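Local coordinates for protein tudor (Drosophila melanogaster, PDB 3NTK), which binds proteins that carry methylated arginines, such as Aubergine, through its Tudor domains and is required for the formation of primordial germ cells, at residues Phe45-Cys54 / Ala67-Cys78; Glu79-Asn87 / Lys103-Cys111. One frame throughout, in Å; residues are numbered along the deposited sequence.

Overall arrangement
Both contacts belong to the last extended Tudor domain of the protein, in which a four-stranded antiparallel Tudor core is joined to an OB-like half. Interaction 1 lies at the periphery, its centre about 19 Å from that of the chain, where the approach to strand 53-58 packs on strand 63-72. Interaction 2 is central, its centre about 5 Å from the chain's, and brings the turn at 83-86, just after strand 78-82, against the segment leading into strand 109-113 of the other half. The centres of the two contacts are about 15 Å apart. Strands 63-72 and 78-82 are sheet neighbours and connect them directly: R70 N lies 2.8 Å from E79 O, and K71 O lies 2.8 Å from E79 N, around a classic beta bulge.

Interaction 1. Residues Phe45-Cys54 / Ala67-Cys78; sequences FSDLKEGALC and AQIRKVLDDGKC
C54 and A67 form an antiparallel hydrogen-bonded pair, with C54 N to A67 O and A67 N to C54 O both 2.8 Å. L53 and Q68 make up the adjoining non-hydrogen-bonded pair. Beyond it I69 is gripped at both backbone polar atoms, its N giving a bond to A52 O (2.9 Å) and its O taking one from G51 N (2.8 Å, N-H...O angle 172°). The Q68 side chain, extended beyond CG, adds a weak bond from NE2 to G51 O at 3.3 Å. G51 and A52 close a type II turn begun at K49, and the positive phi of G51 (93°) suits glycine.

These bonds start the first hairpin of the Tudor core, between strands 53-58 and 63-72, and residues 48-52 continue alongside 69-72. The apolar contacts centre on I69. I69 CG1 lies beside the backbone N and the chain runs on extended (chi2 180°), carrying I69 CD1 to L48 CD2 at 3.5 Å, to the edge of the F45 ring at CE2 (4.0 Å) and near A52 CB. An alanine here is likely to open a gap between L48, F45 and A52. The other L48 methyl, CD1, rests on C78 SG at 3.5 Å, and V72 CG2 packs alongside the backbone of L48 and K49.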
loop_
_atom_site.group_PDB
_atom_site.type_symbol
_atom_site.label_atom_id
_atom_site.label_comp_id
_atom_site.label_asym_id
_atom_site.label_seq_id
_atom_site.Cartn_x
_atom_site.Cartn_y
_atom_site.Cartn_z
ATOM N N PHE A 45 8.157 -17.288 -13.025
ATOM C CA PHE A 45 6.882 -17.738 -12.487
ATOM C C PHE A 45 5.953 -17.762 -13.685
ATOM O O PHE A 45 5.809 -16.753 -14.376
ATOM C CB PHE A 45 6.363 -16.754 -11.440
ATOM C CG PHE A 45 5.017 -17.117 -10.887
ATOM C CD1 PHE A 45 4.854 -18.263 -10.115
ATOM C CD2 PHE A 45 3.908 -16.323 -11.153
ATOM C CE1 PHE A 45 3.596 -18.616 -9.616
ATOM C CE2 PHE A 45 2.650 -16.663 -10.662
ATOM C CZ PHE A 45 2.495 -17.815 -9.891
ATOM N N SER A 46 5.329 -18.907 -13.941
ATOM C CA SER A 46 4.441 -19.032 -15.089
ATOM C C SER A 46 3.005 -19.439 -14.757
ATOM O O SER A 46 2.156 -19.483 -15.648
ATOM C CB SER A 46 5.038 -20.020 -16.096
ATOM O OG SER A 46 5.314 -21.271 -15.489
ATOM N N ASP A 47 2.732 -19.730 -13.488
ATOM C CA ASP A 47 1.386 -20.120 -13.066
ATOM C C ASP A 47 0.524 -18.874 -12.868
ATOM O O ASP A 47 0.068 -18.594 -11.759
ATOM C CB ASP A 47 1.446 -20.913 -11.756
ATOM C CG ASP A 47 0.072 -21.347 -11.271
ATOM O OD1 ASP A 47 -0.605 -22.103 -12.001
ATOM O OD2 ASP A 47 -0.335 -20.930 -10.162
ATOM N N LEU A 48 0.297 -18.131 -13.949
ATOM C CA LEU A 48 -0.490 -16.908 -13.871
ATOM C C LEU A 48 -1.981 -17.156 -13.694
ATOM O O LEU A 48 -2.660 -17.644 -14.598
ATOM C CB LEU A 48 -0.254 -16.045 -15.114
ATOM C CG LEU A 48 1.206 -15.689 -15.407
ATOM C CD1 LEU A 48 1.266 -14.716 -16.583
ATOM C CD2 LEU A 48 1.851 -15.078 -14.174
ATOM N N LYS A 49 -2.481 -16.807 -12.513
ATOM C CA LYS A 49 -3.890 -16.965 -12.183
ATOM C C LYS A 49 -4.222 -15.920 -11.127
ATOM O O LYS A 49 -3.369 -15.560 -10.318
ATOM C CB LYS A 49 -4.152 -18.366 -11.623
ATOM C CG LYS A 49 -3.485 -18.625 -10.281
ATOM C CD LYS A 49 -3.802 -20.015 -9.755
ATOM C CE LYS A 49 -3.142 -20.258 -8.402
ATOM N NZ LYS A 49 -3.453 -21.617 -7.870
ATOM N N GLU A 50 -5.454 -15.425 -11.138
ATOM C CA GLU A 50 -5.859 -14.426 -10.158
ATOM C C GLU A 50 -5.609 -14.964 -8.752
ATOM O O GLU A 50 -5.879 -16.132 -8.465
ATOM C CB GLU A 50 -7.341 -14.077 -10.324
ATOM C CG GLU A 50 -7.714 -13.536 -11.700
ATOM C CD GLU A 50 -9.159 -13.063 -11.770
ATOM O OE1 GLU A 50 -10.060 -13.834 -11.368
ATOM O OE2 GLU A 50 -9.394 -11.922 -12.231
ATOM N N GLY A 51 -5.080 -14.110 -7.882
ATOM C CA GLY A 51 -4.813 -14.520 -6.517
ATOM C C GLY A 51 -3.410 -15.046 -6.268
ATOM O O GLY A 51 -2.955 -15.084 -5.128
ATOM N N ALA A 52 -2.720 -15.447 -7.329
ATOM C CA ALA A 52 -1.370 -15.981 -7.196
ATOM C C ALA A 52 -0.403 -14.946 -6.647
ATOM O O ALA A 52 -0.454 -13.773 -7.023
ATOM C CB ALA A 52 -0.874 -16.486 -8.544
ATOM N N LEU A 53 0.478 -15.390 -5.755
ATOM C CA LEU A 53 1.473 -14.510 -5.155
ATOM C C LEU A 53 2.805 -14.780 -5.847
ATOM O O LEU A 53 3.145 -15.932 -6.126
ATOM C CB LEU A 53 1.600 -14.797 -3.658
ATOM C CG LEU A 53 1.894 -13.593 -2.765
ATOM C CD1 LEU A 53 0.719 -12.616 -2.839
ATOM C CD2 LEU A 53 2.109 -14.054 -1.329
ATOM N N CYS A 54 3.558 -13.724 -6.131
ATOM C CA CYS A 54 4.840 -13.886 -6.797
ATOM C C CYS A 54 5.684 -12.634 -6.615
ATOM O O CYS A 54 5.394 -11.784 -5.775
ATOM C CB CYS A 54 4.618 -14.131 -8.292
ATOM S SG CYS A 54 3.828 -12.728 -9.150
ATOM N N ALA A 67 4.092 -9.393 -5.187
ATOM C CA ALA A 67 2.877 -9.003 -5.870
ATOM C C ALA A 67 1.817 -10.095 -5.923
ATOM O O ALA A 67 2.124 -11.291 -5.877
ATOM C CB ALA A 67 3.221 -8.555 -7.289
ATOM N N GLN A 68 0.566 -9.668 -6.005
ATOM C CA GLN A 68 -0.546 -10.594 -6.121
ATOM C C GLN A 68 -1.231 -10.295 -7.444
ATOM O O GLN A 68 -1.568 -9.145 -7.739
ATOM C CB GLN A 68 -1.550 -10.428 -4.973
ATOM C CG GLN A 68 -2.759 -11.342 -5.134
ATOM C CD GLN A 68 -3.709 -11.300 -3.954
ATOM O OE1 GLN A 68 -4.125 -10.229 -3.518
ATOM N NE2 GLN A 68 -4.064 -12.471 -3.439
ATOM N N ILE A 69 -1.420 -11.326 -8.253
ATOM C CA ILE A 69 -2.069 -11.156 -9.542
ATOM C C ILE A 69 -3.556 -10.866 -9.354
ATOM O O ILE A 69 -4.256 -11.588 -8.641
ATOM C CB ILE A 69 -1.884 -12.411 -10.404
ATOM C CG1 ILE A 69 -0.389 -12.629 -10.660
ATOM C CG2 ILE A 69 -2.664 -12.269 -11.711
ATOM C CD1 ILE A 69 -0.074 -13.853 -11.500
ATOM N N ARG A 70 -4.027 -9.801 -9.992
ATOM C CA ARG A 70 -5.427 -9.404 -9.896
ATOM C C ARG A 70 -6.215 -9.761 -11.148
ATOM O O ARG A 70 -7.391 -10.125 -11.068
ATOM C CB ARG A 70 -5.523 -7.900 -9.631
ATOM C CG ARG A 70 -5.079 -7.499 -8.234
ATOM C CD ARG A 70 -5.979 -8.142 -7.184
ATOM N NE ARG A 70 -5.598 -7.790 -5.820
ATOM C CZ ARG A 70 -5.657 -6.559 -5.318
ATOM N NH1 ARG A 70 -6.083 -5.552 -6.070
ATOM N NH2 ARG A 70 -5.294 -6.338 -4.061
ATOM N N LYS A 71 -5.564 -9.659 -12.302
ATOM C CA LYS A 71 -6.199 -9.975 -13.577
ATOM C C LYS A 71 -5.169 -10.512 -14.562
ATOM O O LYS A 71 -4.076 -9.963 -14.676
ATOM C CB LYS A 71 -6.835 -8.725 -14.190
ATOM C CG LYS A 71 -7.972 -8.112 -13.399
ATOM C CD LYS A 71 -8.538 -6.902 -14.132
ATOM C CE LYS A 71 -9.065 -7.291 -15.511
ATOM N NZ LYS A 71 -9.534 -6.114 -16.300
ATOM N N VAL A 72 -5.521 -11.581 -15.268
ATOM C CA VAL A 72 -4.627 -12.153 -16.266
ATOM C C VAL A 72 -5.055 -11.595 -17.624
ATOM O O VAL A 72 -6.180 -11.821 -18.070
ATOM C CB VAL A 72 -4.716 -13.692 -16.294
ATOM C CG1 VAL A 72 -3.855 -14.241 -17.425
ATOM C CG2 VAL A 72 -4.256 -14.264 -14.955
ATOM N N LEU A 73 -4.156 -10.858 -18.267
ATOM C CA LEU A 73 -4.439 -10.249 -19.564
ATOM C C LEU A 73 -3.763 -11.026 -20.689
ATOM O O LEU A 73 -3.226 -12.112 -20.471
ATOM C CB LEU A 73 -3.943 -8.801 -19.575
ATOM C CG LEU A 73 -4.385 -7.917 -18.408
ATOM C CD1 LEU A 73 -3.651 -6.588 -18.475
ATOM C CD2 LEU A 73 -5.892 -7.711 -18.453
ATOM N N ASP A 74 -3.783 -10.462 -21.894
ATOM C CA ASP A 74 -3.170 -11.120 -23.040
ATOM C C ASP A 74 -1.683 -10.816 -23.161
ATOM O O ASP A 74 -1.180 -9.862 -22.565
ATOM C CB ASP A 74 -3.879 -10.708 -24.333
ATOM C CG ASP A 74 -5.330 -11.145 -24.367
ATOM O OD1 ASP A 74 -6.137 -10.587 -23.592
ATOM O OD2 ASP A 74 -5.660 -12.051 -25.163
ATOM N N ASP A 75 -0.991 -11.642 -23.940
ATOM C CA ASP A 75 0.439 -11.490 -24.175
ATOM C C ASP A 75 1.275 -11.612 -22.905
ATOM O O ASP A 75 2.227 -10.857 -22.702
ATOM C CB ASP A 75 0.708 -10.149 -24.855
ATOM C CG ASP A 75 -0.018 -10.017 -26.177
ATOM O OD1 ASP A 75 0.117 -10.934 -27.016
ATOM O OD2 ASP A 75 -0.720 -9.004 -26.382
ATOM N N GLY A 76 0.915 -12.571 -22.057
ATOM C CA GLY A 76 1.647 -12.784 -20.821
ATOM C C GLY A 76 1.604 -11.619 -19.850
ATOM O O GLY A 76 2.404 -11.558 -18.915
ATOM N N LYS A 77 0.680 -10.689 -20.068
ATOM C CA LYS A 77 0.547 -9.532 -19.189
ATOM C C LYS A 77 -0.429 -9.821 -18.056
ATOM O O LYS A 77 -1.365 -10.601 -18.216
ATOM C CB LYS A 77 0.024 -8.316 -19.956
ATOM C CG LYS A 77 0.934 -7.779 -21.042
ATOM C CD LYS A 77 0.285 -6.559 -21.677
ATOM C CE LYS A 77 1.154 -5.937 -22.751
ATOM N NZ LYS A 77 0.517 -4.697 -23.282
ATOM N N CYS A 78 -0.202 -9.179 -16.915
ATOM C CA CYS A 78 -1.074 -9.331 -15.756
ATOM C C CYS A 78 -1.156 -8.018 -15.007
ATOM O O CYS A 78 -0.190 -7.251 -14.968
ATOM C CB CYS A 78 -0.537 -10.384 -14.779
ATOM S SG CYS A 78 -0.705 -12.106 -15.256
#

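Interaction 2. Residues Glu79-Asn87 / Lys103-Cys111; sequences EVHFIDFGN and KPARYSRHC
I83 O accepts two bonds from the same residue, S108. S108 N reaches I83 O at 3.3 Å, in the carbonyl plane and on a lone pair, whereas S108 OG comes in at 2.6 Å from 55° above that plane. With S108 OG between its own backbone N and carbonyl carbon (chi1 73°), the hydroxyl reaches the same oxygen as the amide.

A second clamp lies one residue on from I83 and one back from S108. D84 OD1 uses its anti lone pair to take a bond from Y107 N at 2.8 Å, and the carboxylate and the tyrosine side chain run side by side, with CD2 of Y107 3.4 Å from OD1 of D84. R106 packs its CB on I83 CB at 3.8 Å. The R106 chain then bends at chi3 and sends its NE to S108 O (2.7 Å), near the guanidinium plane, which ties the arginine to its own segment.

D84 OD1 also forms a salt bridge with R66 of strand 63-72, an arginine that bonds to the carbonyls of P104 and A105 as well. Helix 25-38 packs against D84 and Y107 through L28, while R106 meets Y18 on strand 16-21, the strand that pairs with 109-113.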
loop_
_atom_site.group_PDB
_atom_site.type_symbol
_atom_site.label_atom_id
_atom_site.label_comp_id
_atom_site.label_asym_id
_atom_site.label_seq_id
_atom_site.Cartn_x
_atom_site.Cartn_y
_atom_site.Cartn_z
ATOM N N GLU A 79 -2.316 -7.751 -14.421
ATOM C CA GLU A 79 -2.470 -6.562 -13.605
ATOM C C GLU A 79 -2.151 -7.100 -12.216
ATOM O O GLU A 79 -2.764 -8.070 -11.769
ATOM C CB GLU A 79 -3.905 -6.036 -13.626
ATOM C CG GLU A 79 -4.046 -4.703 -12.910
ATOM C CD GLU A 79 -5.472 -4.401 -12.490
ATOM O OE1 GLU A 79 -6.378 -4.476 -13.348
ATOM O OE2 GLU A 79 -5.687 -4.085 -11.301
ATOM N N VAL A 80 -1.182 -6.500 -11.542
ATOM C CA VAL A 80 -0.816 -6.971 -10.220
ATOM C C VAL A 80 -0.956 -5.879 -9.177
ATOM O O VAL A 80 -1.040 -4.695 -9.501
ATOM C CB VAL A 80 0.642 -7.484 -10.183
ATOM C CG1 VAL A 80 0.838 -8.562 -11.239
ATOM C CG2 VAL A 80 1.614 -6.328 -10.406
ATOM N N HIS A 81 -0.993 -6.300 -7.924
ATOM C CA HIS A 81 -1.078 -5.388 -6.800
ATOM C C HIS A 81 0.167 -5.628 -5.963
ATOM O O HIS A 81 0.402 -6.748 -5.499
ATOM C CB HIS A 81 -2.320 -5.678 -5.959
ATOM C CG HIS A 81 -2.475 -4.760 -4.789
ATOM N ND1 HIS A 81 -2.112 -5.116 -3.509
ATOM C CD2 HIS A 81 -2.915 -3.481 -4.714
ATOM C CE1 HIS A 81 -2.323 -4.097 -2.695
ATOM N NE2 HIS A 81 -2.810 -3.092 -3.402
ATOM N N PHE A 82 0.981 -4.590 -5.791
ATOM C CA PHE A 82 2.196 -4.713 -4.995
ATOM C C PHE A 82 1.787 -4.579 -3.534
ATOM O O PHE A 82 1.586 -3.480 -3.014
ATOM C CB PHE A 82 3.193 -3.642 -5.429
ATOM C CG PHE A 82 3.675 -3.828 -6.841
ATOM C CD1 PHE A 82 4.469 -4.923 -7.176
ATOM C CD2 PHE A 82 3.313 -2.934 -7.842
ATOM C CE1 PHE A 82 4.897 -5.123 -8.494
ATOM C CE2 PHE A 82 3.734 -3.126 -9.160
ATOM C CZ PHE A 82 4.528 -4.223 -9.484
ATOM N N ILE A 83 1.657 -5.725 -2.878
ATOM C CA ILE A 83 1.185 -5.773 -1.501
ATOM C C ILE A 83 1.924 -4.946 -0.460
ATOM O O ILE A 83 1.338 -4.560 0.553
ATOM C CB ILE A 83 1.110 -7.225 -0.999
ATOM C CG1 ILE A 83 2.508 -7.846 -0.949
ATOM C CG2 ILE A 83 0.187 -8.033 -1.913
ATOM C CD1 ILE A 83 2.527 -9.204 -0.258
ATOM N N ASP A 84 3.198 -4.663 -0.684
ATOM C CA ASP A 84 3.931 -3.891 0.307
ATOM C C ASP A 84 3.928 -2.394 0.016
ATOM O O ASP A 84 4.384 -1.604 0.838
ATOM C CB ASP A 84 5.366 -4.408 0.424
ATOM C CG ASP A 84 5.417 -5.877 0.817
ATOM O OD1 ASP A 84 4.628 -6.272 1.707
ATOM O OD2 ASP A 84 6.234 -6.632 0.242
ATOM N N PHE A 85 3.386 -2.007 -1.134
ATOM C CA PHE A 85 3.358 -0.594 -1.505
ATOM C C PHE A 85 1.994 -0.056 -1.920
ATOM O O PHE A 85 1.851 1.128 -2.238
ATOM C CB PHE A 85 4.405 -0.331 -2.589
ATOM C CG PHE A 85 5.810 -0.585 -2.126
ATOM C CD1 PHE A 85 6.324 -1.878 -2.092
ATOM C CD2 PHE A 85 6.594 0.461 -1.648
ATOM C CE1 PHE A 85 7.596 -2.128 -1.585
ATOM C CE2 PHE A 85 7.864 0.222 -1.138
ATOM C CZ PHE A 85 8.368 -1.076 -1.106
ATOM N N GLY A 86 0.995 -0.929 -1.921
ATOM C CA GLY A 86 -0.362 -0.522 -2.241
ATOM C C GLY A 86 -0.741 -0.048 -3.633
ATOM O O GLY A 86 -1.864 0.422 -3.819
ATOM N N ASN A 87 0.162 -0.179 -4.599
ATOM C CA ASN A 87 -0.119 0.261 -5.965
ATOM C C ASN A 87 -0.331 -0.896 -6.941
ATOM O O ASN A 87 0.183 -1.995 -6.735
ATOM C CB ASN A 87 0.999 1.176 -6.471
ATOM C CG ASN A 87 2.310 0.442 -6.665
ATOM O OD1 ASN A 87 2.797 -0.235 -5.759
ATOM N ND2 ASN A 87 2.892 0.572 -7.852
ATOM N N LYS A 103 5.599 -15.689 3.629
ATOM C CA LYS A 103 5.028 -15.782 4.972
ATOM C C LYS A 103 4.698 -14.436 5.622
ATOM O O LYS A 103 3.652 -14.295 6.254
ATOM C CB LYS A 103 5.957 -16.570 5.904
ATOM C CG LYS A 103 6.146 -18.027 5.519
ATOM C CD LYS A 103 6.971 -18.768 6.561
ATOM C CE LYS A 103 7.282 -20.187 6.109
ATOM N NZ LYS A 103 6.048 -20.950 5.784
ATOM N N PRO A 104 5.592 -13.441 5.502
ATOM C CA PRO A 104 5.291 -12.146 6.119
ATOM C C PRO A 104 4.034 -11.507 5.554
ATOM O O PRO A 104 3.739 -11.620 4.361
ATOM C CB PRO A 104 6.540 -11.321 5.823
ATOM C CG PRO A 104 7.620 -12.359 5.799
ATOM C CD PRO A 104 6.980 -13.470 5.005
ATOM N N ALA A 105 3.288 -10.831 6.420
ATOM C CA ALA A 105 2.064 -10.167 5.994
ATOM C C ALA A 105 2.412 -8.989 5.093
ATOM O O ALA A 105 3.547 -8.513 5.099
ATOM C CB ALA A 105 1.292 -9.673 7.222
ATOM N N ARG A 106 1.437 -8.524 4.316
ATOM C CA ARG A 106 1.643 -7.375 3.437
ATOM C C ARG A 106 2.071 -6.184 4.290
ATOM O O ARG A 106 1.585 -6.012 5.422
ATOM C CB ARG A 106 0.349 -7.043 2.690
ATOM C CG ARG A 106 -0.844 -6.713 3.584
ATOM C CD ARG A 106 -2.064 -6.376 2.725
ATOM N NE ARG A 106 -1.827 -5.166 1.943
ATOM C CZ ARG A 106 -2.315 -4.937 0.729
ATOM N NH1 ARG A 106 -3.082 -5.843 0.129
ATOM N NH2 ARG A 106 -2.032 -3.796 0.116
ATOM N N TYR A 107 2.979 -5.364 3.763
ATOM C CA TYR A 107 3.467 -4.218 4.517
ATOM C C TYR A 107 2.820 -2.875 4.196
ATOM O O TYR A 107 3.244 -1.841 4.708
ATOM C CB TYR A 107 4.993 -4.134 4.431
ATOM C CG TYR A 107 5.658 -5.257 5.193
ATOM C CD1 TYR A 107 5.376 -5.465 6.542
ATOM C CD2 TYR A 107 6.535 -6.135 4.560
ATOM C CE1 TYR A 107 5.948 -6.523 7.245
ATOM C CE2 TYR A 107 7.113 -7.197 5.254
ATOM C CZ TYR A 107 6.813 -7.383 6.596
ATOM O OH TYR A 107 7.374 -8.432 7.291
ATOM N N SER A 108 1.805 -2.894 3.338
ATOM C CA SER A 108 1.033 -1.687 3.050
ATOM C C SER A 108 -0.356 -2.081 3.557
ATOM O O SER A 108 -0.736 -3.260 3.498
ATOM C CB SER A 108 0.993 -1.351 1.549
ATOM O OG SER A 108 0.158 -2.226 0.813
ATOM N N ARG A 109 -1.101 -1.119 4.083
ATOM C CA ARG A 109 -2.429 -1.412 4.605
ATOM C C ARG A 109 -3.492 -0.559 3.962
ATOM O O ARG A 109 -3.323 0.651 3.819
ATOM C CB ARG A 109 -2.465 -1.179 6.110
ATOM C CG ARG A 109 -1.421 -1.957 6.849
ATOM C CD ARG A 109 -1.589 -1.809 8.338
ATOM N NE ARG A 109 -0.486 -2.445 9.044
ATOM C CZ ARG A 109 -0.469 -2.657 10.353
ATOM N NH1 ARG A 109 -1.503 -2.285 11.098
ATOM N NH2 ARG A 109 0.583 -3.234 10.913
ATOM N N HIS A 110 -4.587 -1.196 3.560
ATOM C CA HIS A 110 -5.685 -0.466 2.967
ATOM C C HIS A 110 -6.489 0.146 4.111
ATOM O O HIS A 110 -6.742 -0.512 5.133
ATOM C CB HIS A 110 -6.580 -1.392 2.137
ATOM C CG HIS A 110 -7.677 -0.670 1.420
ATOM N ND1 HIS A 110 -9.011 -0.875 1.702
ATOM C CD2 HIS A 110 -7.637 0.293 0.466
ATOM C CE1 HIS A 110 -9.745 -0.068 0.953
ATOM N NE2 HIS A 110 -8.937 0.650 0.196
ATOM N N CYS A 111 -6.888 1.401 3.929
ATOM C CA CYS A 111 -7.657 2.142 4.926
ATOM C C CYS A 111 -8.785 2.927 4.289
ATOM O O CYS A 111 -8.749 3.238 3.099
ATOM C CB CYS A 111 -6.782 3.178 5.640
ATOM S SG CYS A 111 -5.337 2.585 6.496
#